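Local coordinates for protein FAD dependent oxidoreductase (Chelativorans sp. BNC1, PDB 6PXS) that oxidises iminodiacetate, a compound linked to EDTA breakdown, using a bound FAD as its redox cofactor, at residues A8-S14 and L155-L160; Y17-R21 and L71-L75; G225-H229 and G279-L284; N247-M251 and G262-E266. All blocks are in the same frame, centred on the assembly; numbering follows the deposited sequence.

Contact 1. Residues A8-S14 and L155-L160; sequences AGILGAS and LAASML. With FAD (flavin-adenine dinucleotide), chain E.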
# COMPACT_ATOMS: atom_id res chain seq x y z
N ALA A 8 19.54 -2.83 -13.50
CA ALA A 8 20.23 -2.00 -12.52
C ALA A 8 19.99 -2.50 -11.11
O ALA A 8 19.69 -1.71 -10.20
CB ALA A 8 19.79 -0.54 -12.64
N GLY A 9 20.09 -3.81 -10.91
CA GLY A 9 20.10 -4.37 -9.58
C GLY A 9 21.43 -4.11 -8.90
O GLY A 9 22.21 -3.23 -9.30
N ILE A 10 21.70 -4.89 -7.86
CA ILE A 10 22.96 -4.72 -7.15
C ILE A 10 24.13 -4.99 -8.09
O ILE A 10 25.20 -4.39 -7.95
CB ILE A 10 23.01 -5.63 -5.91
CG1 ILE A 10 24.25 -5.32 -5.07
CG2 ILE A 10 23.01 -7.10 -6.31
CD1 ILE A 10 24.27 -3.91 -4.50
N LEU A 11 23.96 -5.90 -9.05
CA LEU A 11 25.07 -6.27 -9.92
C LEU A 11 25.26 -5.26 -11.04
O LEU A 11 26.37 -4.77 -11.27
CB LEU A 11 24.84 -7.67 -10.50
CG LEU A 11 26.00 -8.27 -11.30
CD1 LEU A 11 27.26 -8.34 -10.46
CD2 LEU A 11 25.63 -9.65 -11.82
N GLY A 12 24.18 -4.92 -11.75
CA GLY A 12 24.28 -3.90 -12.77
C GLY A 12 24.66 -2.54 -12.21
O GLY A 12 25.33 -1.75 -12.89
N ALA A 13 24.25 -2.25 -10.98
CA ALA A 13 24.59 -0.97 -10.36
C ALA A 13 26.06 -0.93 -9.97
O ALA A 13 26.73 0.10 -10.13
CB ALA A 13 23.70 -0.72 -9.15
N SER A 14 26.59 -2.04 -9.45
CA SER A 14 28.01 -2.08 -9.10
C SER A 14 28.88 -1.95 -10.34
O SER A 14 29.89 -1.23 -10.32
CB SER A 14 28.33 -3.37 -8.35
OG SER A 14 29.72 -3.45 -8.05
N LEU A 155 22.12 0.25 -0.84
CA LEU A 155 23.47 0.13 -1.37
C LEU A 155 23.47 0.30 -2.89
O LEU A 155 24.19 1.14 -3.43
CB LEU A 155 24.06 -1.22 -0.98
CG LEU A 155 25.48 -1.49 -1.48
CD1 LEU A 155 26.43 -0.41 -1.00
CD2 LEU A 155 25.95 -2.87 -1.03
N ALA A 156 22.67 -0.50 -3.59
CA ALA A 156 22.62 -0.40 -5.04
C ALA A 156 22.16 0.98 -5.49
O ALA A 156 22.61 1.48 -6.53
CB ALA A 156 21.69 -1.47 -5.61
N ALA A 157 21.29 1.63 -4.71
CA ALA A 157 20.85 2.98 -5.05
C ALA A 157 22.01 3.96 -4.97
O ALA A 157 22.21 4.78 -5.88
CB ALA A 157 19.72 3.40 -4.12
N SER A 158 22.78 3.90 -3.88
CA SER A 158 23.89 4.84 -3.71
C SER A 158 24.93 4.68 -4.80
O SER A 158 25.47 5.67 -5.32
CB SER A 158 24.51 4.66 -2.33
OG SER A 158 23.57 4.95 -1.31
N MET A 159 25.24 3.43 -5.17
CA MET A 159 26.19 3.20 -6.26
C MET A 159 25.73 3.89 -7.54
O MET A 159 26.50 4.59 -8.20
CB MET A 159 26.37 1.70 -6.49
CG MET A 159 27.09 0.99 -5.36
SD MET A 159 27.79 -0.58 -5.88
CE MET A 159 27.71 -1.49 -4.34
N LEU A 160 24.46 3.69 -7.91
CA LEU A 160 23.92 4.38 -9.08
C LEU A 160 24.06 5.89 -8.94
O LEU A 160 24.47 6.57 -9.89
CB LEU A 160 22.45 4.00 -9.28
CG LEU A 160 22.20 2.60 -9.84
CD1 LEU A 160 20.73 2.24 -9.74
CD2 LEU A 160 22.68 2.50 -11.28
PA FAD E . 17.98 -7.96 -9.82
O1A FAD E . 16.65 -8.61 -9.93
O2A FAD E . 18.18 -7.15 -8.53
O5B FAD E . 18.28 -7.04 -11.05
C5B FAD E . 17.67 -7.29 -12.34
C4B FAD E . 17.21 -5.97 -12.91
O4B FAD E . 17.24 -6.03 -14.35
C3B FAD E . 15.78 -5.57 -12.53
O3B FAD E . 15.70 -4.18 -12.25
C2B FAD E . 14.98 -5.95 -13.78
O2B FAD E . 13.80 -5.17 -13.92
C1B FAD E . 16.00 -5.60 -14.87
N9A FAD E . 15.77 -6.26 -16.15
C8A FAD E . 15.67 -7.61 -16.38
N7A FAD E . 15.45 -7.91 -17.64
C5A FAD E . 15.41 -6.68 -18.27
C6A FAD E . 15.21 -6.31 -19.62
N6A FAD E . 15.01 -7.18 -20.61
N1A FAD E . 15.22 -4.99 -19.91
C2A FAD E . 15.42 -4.11 -18.93
N3A FAD E . 15.61 -4.34 -17.63
C4A FAD E . 15.60 -5.65 -17.37
N1 FAD E . 21.87 -12.03 -0.86
C2 FAD E . 22.78 -11.90 0.15
O2 FAD E . 23.99 -11.78 -0.08
N3 FAD E . 22.35 -11.88 1.47
C4 FAD E . 21.05 -12.00 1.90
O4 FAD E . 20.79 -11.97 3.10
C4X FAD E . 20.09 -12.14 0.82
N5 FAD E . 18.83 -12.26 1.13
C5X FAD E . 17.91 -12.40 0.11
C6 FAD E . 16.56 -12.52 0.43
C7 FAD E . 15.59 -12.66 -0.57
C7M FAD E . 14.15 -12.79 -0.18
C8 FAD E . 15.99 -12.68 -1.91
C8M FAD E . 14.97 -12.83 -3.01
C9 FAD E . 17.33 -12.55 -2.24
C9A FAD E . 18.30 -12.41 -1.24
N10 FAD E . 19.67 -12.28 -1.54
C10 FAD E . 20.59 -12.15 -0.53
C1' FAD E . 20.14 -12.31 -2.93
C2' FAD E . 20.15 -10.93 -3.59
O2' FAD E . 19.00 -10.18 -3.20
C3' FAD E . 20.14 -11.10 -5.11
O3' FAD E . 21.02 -12.16 -5.46
C4' FAD E . 20.55 -9.86 -5.90
O4' FAD E . 19.68 -8.78 -5.54
C5' FAD E . 20.49 -10.10 -7.39
O5' FAD E . 20.79 -8.87 -8.08
P FAD E . 20.67 -8.77 -9.65
O1P FAD E . 21.45 -9.93 -10.27
O2P FAD E . 21.03 -7.42 -10.15
O3P FAD E . 19.12 -9.05 -9.89
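Ile10 and Ala13 meet Ala156 and Leu160 where the short helical segments 10-14 and 155-160 run almost side by side, their axes 8.6 Å apart at closest approach and 23° from parallel. Small residues permit this spacing: Ala13 CB settles 3.6 Å from Ala156 O and also touches Leu160 CG. Leu160 forks round the start of the first helix, CD1 reaching Ala8 CB at 4.1 Å while CD2 lies along Ala13. With an alanine here both branches vanish, and a gap would probably open between helix 152-164 and Ala8 and Ala13, letting the glycine-rich turn shift. Ile10 divides its work between protein and cofactor. Its CG1 stands opposite the backbone N (chi1 -173°), which carries CD1 to Ala156 CB at 3.7 Å and leaves CG2 beside FAD O5'. Met159, long and flexible, lays SD against Ser14 CA at 3.6 Å; the Ser14 hydroxyl is engaged with Pro341 O. Gly9, at the N-cap, brings its CA to 3.2 Å from FAD O2P, where any CB would collide with the phosphate, and Leu11 N gives the same oxygen a weak, nearly straight hydrogen bond of 3.5 Å. A glycine-rich turn between strand 3-6 and helix 10-20, its helix N-terminus facing the FAD pyrophosphate, is the signature of the Rossmann-type dinucleotide-binding fold, with Gly9 and Gly12 fitting the GxGxxG pattern.

Contact 2. Residues Y17-R21 and L71-L75; sequences YHLAR and LIEEL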
# COMPACT_ATOMS: atom_id res chain seq x y z
N TYR A 17 28.79 1.60 -11.32
CA TYR A 17 29.54 2.38 -10.35
C TYR A 17 31.04 2.32 -10.62
O TYR A 17 31.75 3.32 -10.47
CB TYR A 17 29.23 1.89 -8.94
CG TYR A 17 30.17 2.39 -7.87
CD1 TYR A 17 30.04 3.67 -7.35
CD2 TYR A 17 31.17 1.58 -7.36
CE1 TYR A 17 30.89 4.13 -6.36
CE2 TYR A 17 32.03 2.03 -6.38
CZ TYR A 17 31.88 3.31 -5.88
OH TYR A 17 32.74 3.76 -4.90
N HIS A 18 31.55 1.15 -11.01
CA HIS A 18 32.98 1.02 -11.24
C HIS A 18 33.39 1.55 -12.61
O HIS A 18 34.46 2.16 -12.75
CB HIS A 18 33.41 -0.44 -11.09
CG HIS A 18 33.30 -0.97 -9.69
ND1 HIS A 18 32.13 -1.45 -9.16
CD2 HIS A 18 34.23 -1.07 -8.71
CE1 HIS A 18 32.33 -1.84 -7.92
NE2 HIS A 18 33.60 -1.62 -7.62
N LEU A 19 32.55 1.35 -13.63
CA LEU A 19 32.91 1.77 -14.98
C LEU A 19 32.93 3.29 -15.10
O LEU A 19 33.88 3.87 -15.65
CB LEU A 19 31.94 1.17 -15.99
CG LEU A 19 32.12 -0.32 -16.27
CD1 LEU A 19 30.92 -0.87 -17.02
CD2 LEU A 19 33.40 -0.55 -17.07
N ALA A 20 31.89 3.96 -14.61
CA ALA A 20 31.78 5.40 -14.79
C ALA A 20 32.96 6.14 -14.16
O ALA A 20 33.36 7.20 -14.65
CB ALA A 20 30.46 5.91 -14.21
N ARG A 21 33.51 5.60 -13.07
CA ARG A 21 34.65 6.25 -12.43
C ARG A 21 35.92 6.14 -13.26
O ARG A 21 36.88 6.88 -13.01
CB ARG A 21 34.89 5.65 -11.04
CG ARG A 21 33.70 5.77 -10.11
CD ARG A 21 34.06 5.36 -8.70
NE ARG A 21 34.55 6.49 -7.92
CZ ARG A 21 35.18 6.38 -6.76
NH1 ARG A 21 35.43 5.19 -6.23
NH2 ARG A 21 35.58 7.48 -6.12
N LEU A 71 34.25 -0.45 0.12
CA LEU A 71 33.09 0.17 -0.53
C LEU A 71 32.40 1.16 0.39
O LEU A 71 32.02 2.26 -0.04
CB LEU A 71 32.13 -0.93 -0.98
CG LEU A 71 30.97 -0.53 -1.89
CD1 LEU A 71 31.47 0.14 -3.16
CD2 LEU A 71 30.17 -1.77 -2.23
N ILE A 72 32.22 0.79 1.67
CA ILE A 72 31.48 1.65 2.59
C ILE A 72 32.16 3.01 2.71
O ILE A 72 31.50 4.06 2.67
CB ILE A 72 31.36 0.96 3.97
CG1 ILE A 72 30.52 -0.32 3.86
CG2 ILE A 72 30.75 1.92 4.98
CD1 ILE A 72 29.09 -0.10 3.43
N GLU A 73 33.49 3.02 2.86
CA GLU A 73 34.21 4.28 2.95
C GLU A 73 34.20 5.01 1.62
O GLU A 73 34.01 6.23 1.57
CB GLU A 73 35.64 4.04 3.43
CG GLU A 73 35.73 3.45 4.83
CD GLU A 73 35.23 4.39 5.91
OE1 GLU A 73 35.18 5.61 5.65
OE2 GLU A 73 34.87 3.91 7.00
N GLU A 74 34.42 4.29 0.52
CA GLU A 74 34.39 4.91 -0.80
C GLU A 74 33.08 5.64 -1.02
O GLU A 74 33.06 6.78 -1.50
CB GLU A 74 34.61 3.84 -1.87
CG GLU A 74 35.50 4.28 -3.02
CD GLU A 74 35.87 3.14 -3.94
OE1 GLU A 74 35.92 1.98 -3.47
OE2 GLU A 74 36.11 3.39 -5.14
N LEU A 75 31.96 5.01 -0.66
CA LEU A 75 30.66 5.67 -0.79
C LEU A 75 30.49 6.75 0.27
O LEU A 75 29.90 7.80 0.00
CB LEU A 75 29.54 4.64 -0.68
CG LEU A 75 29.40 3.68 -1.87
CD1 LEU A 75 28.50 2.51 -1.49
CD2 LEU A 75 28.84 4.40 -3.08
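Tyr17 spans the gap between helix 10-20 and helix 55-76 and meets Leu71, Glu74 and Leu75 in turn. Its CB leaves the backbone in the direction of segment 71-75, and CG lies anti to the backbone N (chi1 167°), which extends the ring across the gap; the CA atoms of Tyr17 and Leu75, the nearest pair of the two segments, are still 10.2 Å apart. On the way CD1 passes the backbone carbonyl of Met159, and CD2 rests over one face of the His18 imidazole, 3.6 Å above its plane. Farther out the two flanks of the ring find different leucines: CE2 touches Leu71 CD1 at 3.8 Å, while CE1 touches Leu75 CD2 at 3.9 Å. Arg21 covers one face near the rim with its aliphatic CD. At the tip, OH lies against the Glu74 side chain, 3.4 Å from CG, with ring and carboxylate planes 60° apart. His18 itself is held by Ser14 O and by the hydroxyl of Tyr67. Beyond the phenol, Arg21 and Glu74 are paired in a salt bridge through NH1 and OE2, doubtful in detail because these atoms are modelled too close. A long aromatic ring suits the apolar interior, its hydroxyl the border and opposite charges the surface: the chemistry implies an apolar seam with opposite charges at its rim that probably pair.

Contact 3. Residues G225-H229 and G279-L284; sequences GQIIH and GQLEVL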
# COMPACT_ATOMS: atom_id res chain seq x y z
N GLY A 225 11.13 -15.70 -3.29
CA GLY A 225 11.47 -15.63 -1.89
C GLY A 225 10.65 -14.58 -1.15
O GLY A 225 10.62 -13.42 -1.55
N GLN A 226 9.99 -14.99 -0.08
CA GLN A 226 9.20 -14.08 0.75
C GLN A 226 9.96 -13.79 2.04
O GLN A 226 10.45 -14.72 2.69
CB GLN A 226 7.83 -14.69 1.06
CG GLN A 226 7.08 -15.18 -0.16
CD GLN A 226 5.70 -15.71 0.16
OE1 GLN A 226 5.02 -15.20 1.05
NE2 GLN A 226 5.28 -16.75 -0.55
N ILE A 227 10.05 -12.52 2.39
CA ILE A 227 10.83 -12.07 3.54
C ILE A 227 9.97 -11.12 4.36
O ILE A 227 9.31 -10.23 3.81
CB ILE A 227 12.14 -11.38 3.09
CG1 ILE A 227 13.00 -11.02 4.30
CG2 ILE A 227 11.84 -10.15 2.25
CD1 ILE A 227 14.42 -10.61 3.93
N ILE A 228 9.98 -11.31 5.68
CA ILE A 228 9.11 -10.57 6.59
C ILE A 228 9.90 -9.48 7.29
O ILE A 228 11.06 -9.69 7.69
CB ILE A 228 8.45 -11.52 7.61
CG1 ILE A 228 7.49 -12.47 6.90
CG2 ILE A 228 7.73 -10.72 8.69
CD1 ILE A 228 6.89 -13.53 7.80
N HIS A 229 9.28 -8.32 7.47
CA HIS A 229 9.87 -7.19 8.17
C HIS A 229 9.03 -6.89 9.41
O HIS A 229 7.82 -6.67 9.30
CB HIS A 229 9.95 -5.96 7.26
CG HIS A 229 10.97 -6.08 6.17
ND1 HIS A 229 12.01 -5.19 6.03
CD2 HIS A 229 11.11 -6.99 5.18
CE1 HIS A 229 12.75 -5.54 4.99
NE2 HIS A 229 12.22 -6.63 4.46
N GLY A 279 3.99 -19.58 2.66
CA GLY A 279 5.28 -18.93 2.67
C GLY A 279 5.51 -18.10 3.92
O GLY A 279 6.59 -18.12 4.50
N GLN A 280 4.48 -17.38 4.35
CA GLN A 280 4.61 -16.56 5.55
C GLN A 280 4.57 -17.40 6.82
O GLN A 280 5.28 -17.11 7.79
CB GLN A 280 3.51 -15.50 5.58
CG GLN A 280 3.71 -14.41 4.55
CD GLN A 280 2.91 -13.16 4.85
OE1 GLN A 280 3.46 -12.14 5.24
NE2 GLN A 280 1.60 -13.24 4.67
N LEU A 281 3.76 -18.46 6.83
CA LEU A 281 3.72 -19.35 7.99
C LEU A 281 5.10 -19.93 8.26
O LEU A 281 5.59 -19.90 9.40
CB LEU A 281 2.70 -20.47 7.76
CG LEU A 281 2.60 -21.54 8.85
CD1 LEU A 281 2.12 -20.95 10.17
CD2 LEU A 281 1.69 -22.67 8.42
N GLU A 282 5.75 -20.46 7.22
CA GLU A 282 7.06 -21.08 7.41
C GLU A 282 8.05 -20.11 8.03
O GLU A 282 8.81 -20.47 8.94
CB GLU A 282 7.58 -21.60 6.07
CG GLU A 282 6.77 -22.74 5.48
CD GLU A 282 7.25 -23.15 4.10
OE1 GLU A 282 6.69 -24.11 3.53
OE2 GLU A 282 8.20 -22.52 3.59
N VAL A 283 8.06 -18.86 7.55
CA VAL A 283 9.00 -17.88 8.09
C VAL A 283 8.65 -17.54 9.53
O VAL A 283 9.53 -17.45 10.39
CB VAL A 283 9.01 -16.62 7.20
CG1 VAL A 283 9.92 -15.56 7.79
CG2 VAL A 283 9.45 -16.97 5.78
N LEU A 284 7.36 -17.35 9.82
CA LEU A 284 6.96 -17.01 11.18
C LEU A 284 7.33 -18.12 12.16
O LEU A 284 7.80 -17.85 13.27
CB LEU A 284 5.46 -16.73 11.23
CG LEU A 284 5.00 -15.44 10.54
CD1 LEU A 284 3.48 -15.39 10.44
CD2 LEU A 284 5.51 -14.22 11.27
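Ile228 carries the largest share of this contact, its outermost carbon driven into the side of helix 277-290 between Val283 and Leu284. CG1 stands anti to the carbonyl carbon (chi1 -67°) and the chain then runs straight on, which delivers CD1 to Val283 CG1 at 3.6 Å and to Leu284 CD2 at 3.8 Å. The same methyl comes 3.9 Å from Gln280 O. A beta-branched residue is apt in a strand, and its long branch is what reaches the helix. Val283 answers with both methyls, since CG2 sits 4.0 Å from Gln226 O. Gln226, two residues back on the same strand face, extends its amide over the start of the segment 279-284, with NE2 3.9 Å from Gly279 CA. A CB on Gly279 would run into that nitrogen, so a glycine fits the spot. Gln226 OE1 lies 3.8 Å from Gln280 CG, and the two glutamine chains cross at about a right angle with their amide planes 39° apart. Both amides are buried yet satisfied by partners beyond the pair: Gln226 NE2 by Thr276 OG1 and Glu266 OE1, Gln280 OE1 by Thr302 OG1, and Gln280 NE2 weakly by His299 ND1 of the second subunit. Ile227 points away from the helix and touches Ala42, an FAD-binding residue. Leu281 and Leu284 also pack on Leu281 of the second subunit. A helix laid across one face of an antiparallel sheet, segment 279-284 at 54° to strand segment 225-229, is helix-on-sheet packing, with the FAD contacted by Gly225 of that strand.

Contact 4. Residues N247-M251 and G262-E266; sequences NSYYM and GATRE. With FAD (flavin-adenine dinucleotide), chain E.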
# COMPACT_ATOMS: atom_id res chain seq x y z
N ASN A 247 19.37 -23.37 9.25
CA ASN A 247 18.24 -24.19 8.83
C ASN A 247 17.54 -23.57 7.63
O ASN A 247 16.32 -23.71 7.48
CB ASN A 247 17.24 -24.37 9.98
CG ASN A 247 16.62 -23.07 10.43
OD1 ASN A 247 17.07 -21.99 10.05
ND2 ASN A 247 15.58 -23.16 11.24
N SER A 248 18.29 -22.88 6.78
CA SER A 248 17.79 -22.15 5.62
C SER A 248 17.09 -20.85 6.01
O SER A 248 16.70 -20.09 5.12
CB SER A 248 16.82 -22.99 4.76
OG SER A 248 15.59 -23.18 5.43
N TYR A 249 16.92 -20.58 7.29
CA TYR A 249 16.30 -19.36 7.77
C TYR A 249 17.32 -18.54 8.54
O TYR A 249 18.43 -18.99 8.83
CB TYR A 249 15.08 -19.67 8.66
CG TYR A 249 13.99 -20.43 7.93
CD1 TYR A 249 13.11 -19.77 7.09
CD2 TYR A 249 13.85 -21.80 8.08
CE1 TYR A 249 12.11 -20.46 6.42
CE2 TYR A 249 12.86 -22.50 7.42
CZ TYR A 249 11.99 -21.82 6.59
OH TYR A 249 11.00 -22.51 5.92
N TYR A 250 16.93 -17.31 8.88
CA TYR A 250 17.83 -16.35 9.50
C TYR A 250 17.01 -15.14 9.92
O TYR A 250 15.79 -15.09 9.73
CB TYR A 250 18.96 -15.95 8.55
CG TYR A 250 18.48 -15.48 7.20
CD1 TYR A 250 18.14 -14.14 6.99
CD2 TYR A 250 18.35 -16.36 6.13
CE1 TYR A 250 17.69 -13.70 5.76
CE2 TYR A 250 17.91 -15.92 4.90
CZ TYR A 250 17.58 -14.60 4.71
OH TYR A 250 17.14 -14.16 3.49
N MET A 251 17.68 -14.15 10.50
CA MET A 251 17.04 -12.89 10.84
C MET A 251 18.10 -11.90 11.27
O MET A 251 19.16 -12.29 11.78
CB MET A 251 15.99 -13.07 11.94
CG MET A 251 16.54 -13.56 13.26
SD MET A 251 15.23 -13.95 14.44
CE MET A 251 16.17 -14.07 15.95
N GLY A 262 14.15 -14.66 8.14
CA GLY A 262 14.60 -15.47 7.02
C GLY A 262 13.56 -15.70 5.95
O GLY A 262 12.36 -15.67 6.22
N ALA A 263 14.01 -15.93 4.72
CA ALA A 263 13.15 -15.96 3.56
C ALA A 263 12.84 -17.40 3.13
O ALA A 263 13.48 -18.36 3.55
CB ALA A 263 13.79 -15.19 2.40
N THR A 264 11.83 -17.51 2.27
CA THR A 264 11.47 -18.78 1.67
C THR A 264 12.35 -19.05 0.46
O THR A 264 13.03 -18.16 -0.06
CB THR A 264 10.00 -18.78 1.24
OG1 THR A 264 9.78 -17.76 0.26
CG2 THR A 264 9.09 -18.52 2.44
N ARG A 265 12.34 -20.31 0.00
CA ARG A 265 13.14 -20.74 -1.15
C ARG A 265 12.25 -21.63 -2.01
O ARG A 265 12.23 -22.86 -1.84
CB ARG A 265 14.41 -21.45 -0.70
CG ARG A 265 15.34 -20.54 0.08
CD ARG A 265 16.40 -21.29 0.87
NE ARG A 265 17.14 -20.38 1.74
CZ ARG A 265 18.06 -19.52 1.33
NH1 ARG A 265 18.67 -18.73 2.20
NH2 ARG A 265 18.38 -19.45 0.04
N GLU A 266 11.53 -21.01 -2.94
CA GLU A 266 10.48 -21.67 -3.70
C GLU A 266 10.98 -21.96 -5.11
O GLU A 266 11.01 -21.08 -5.97
CB GLU A 266 9.22 -20.80 -3.72
CG GLU A 266 8.67 -20.49 -2.34
CD GLU A 266 7.47 -19.56 -2.36
OE1 GLU A 266 7.46 -18.59 -1.58
OE2 GLU A 266 6.54 -19.80 -3.16
PA FAD E . 17.98 -7.96 -9.82
O1A FAD E . 16.65 -8.61 -9.93
O2A FAD E . 18.18 -7.15 -8.53
O5B FAD E . 18.28 -7.04 -11.05
C5B FAD E . 17.67 -7.29 -12.34
C4B FAD E . 17.21 -5.97 -12.91
O4B FAD E . 17.24 -6.03 -14.35
C3B FAD E . 15.78 -5.57 -12.53
O3B FAD E . 15.70 -4.18 -12.25
C2B FAD E . 14.98 -5.95 -13.78
O2B FAD E . 13.80 -5.17 -13.92
C1B FAD E . 16.00 -5.60 -14.87
N9A FAD E . 15.77 -6.26 -16.15
C8A FAD E . 15.67 -7.61 -16.38
N7A FAD E . 15.45 -7.91 -17.64
C5A FAD E . 15.41 -6.68 -18.27
C6A FAD E . 15.21 -6.31 -19.62
N6A FAD E . 15.01 -7.18 -20.61
N1A FAD E . 15.22 -4.99 -19.91
C2A FAD E . 15.42 -4.11 -18.93
N3A FAD E . 15.61 -4.34 -17.63
C4A FAD E . 15.60 -5.65 -17.37
N1 FAD E . 21.87 -12.03 -0.86
C2 FAD E . 22.78 -11.90 0.15
O2 FAD E . 23.99 -11.78 -0.08
N3 FAD E . 22.35 -11.88 1.47
C4 FAD E . 21.05 -12.00 1.90
O4 FAD E . 20.79 -11.97 3.10
C4X FAD E . 20.09 -12.14 0.82
N5 FAD E . 18.83 -12.26 1.13
C5X FAD E . 17.91 -12.40 0.11
C6 FAD E . 16.56 -12.52 0.43
C7 FAD E . 15.59 -12.66 -0.57
C7M FAD E . 14.15 -12.79 -0.18
C8 FAD E . 15.99 -12.68 -1.91
C8M FAD E . 14.97 -12.83 -3.01
C9 FAD E . 17.33 -12.55 -2.24
C9A FAD E . 18.30 -12.41 -1.24
N10 FAD E . 19.67 -12.28 -1.54
C10 FAD E . 20.59 -12.15 -0.53
C1' FAD E . 20.14 -12.31 -2.93
C2' FAD E . 20.15 -10.93 -3.59
O2' FAD E . 19.00 -10.18 -3.20
C3' FAD E . 20.14 -11.10 -5.11
O3' FAD E . 21.02 -12.16 -5.46
C4' FAD E . 20.55 -9.86 -5.90
O4' FAD E . 19.68 -8.78 -5.54
C5' FAD E . 20.49 -10.10 -7.39
O5' FAD E . 20.79 -8.87 -8.08
P FAD E . 20.67 -8.77 -9.65
O1P FAD E . 21.45 -9.93 -10.27
O2P FAD E . 21.03 -7.42 -10.15
O3P FAD E . 19.12 -9.05 -9.89
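Tyr250 and Gly262 face each other at the mouth of a beta hairpin, the first just before strand 251-254 and the second just after strand 258-261. This is the tight part. Gly262 CA sits over the centre of the Tyr250 ring in a CH-pi contact, 3.6 Å from the centroid and only 5° off the normal. A CB on Gly262 would collide with Tyr250 N and Tyr249 CA, so glycine suits this close backbone passage, and its CA then lies under the ring. The backbone bond from Gly262 N to Tyr250 O is modelled too short for its length to be trusted. CG of Tyr250 lies between its backbone N and carbonyl carbon (chi1 53°), which folds the ring back over Gly262 and aims its hydroxyl at the flavin, 3.5 Å from FAD N5. Ala263, small enough to fit beneath, sets CB 3.7 Å from Tyr250 OH and 3.5 Å from the flavin methyl C7M. Replacing the ring by an alanine here would probably leave Gly262 CA uncovered and open a gap beside the isoalloxazine. Toward solvent the contact is looser. Tyr249 sets CD1 and CE1 each 3.8 Å from Ala263 O, while its ring leans on Glu282 and Ala286 of helix 277-290. An Asx turn, with Tyr249 N donating to Asn247 OD1, shapes this loop. At the exposed rim Arg265 stretches out from CG to NE and presents its guanidinium edge to the loop backbone: NE donates a weak but nearly straight bond, 3.4 Å long at 169°, to Ser248 O.

Overall arrangement
Two pairs of contacts lie in separate parts of the fold, near the middle and the flavin end of FAD. Contacts 1 and 2 share helix 10-20, with centres 10 Å apart, and meet where Met159 and Leu155 pack on Leu71 and Leu75; contact 2 is nested in the chain loop closed by contact 1. Later in the sequence, contact 4 is nested inside contact 3, their centres 8 Å apart, joined by probable hydrogen bonds from Gln226 to Thr264 and Glu266. The pairs follow in series; contacts 1 and 4, centres 24 Å apart, both touch FAD, at the pyrophosphate and at the flavin. The cofactor thus runs from the Rossmann-type region to the region of the antiparallel sheet.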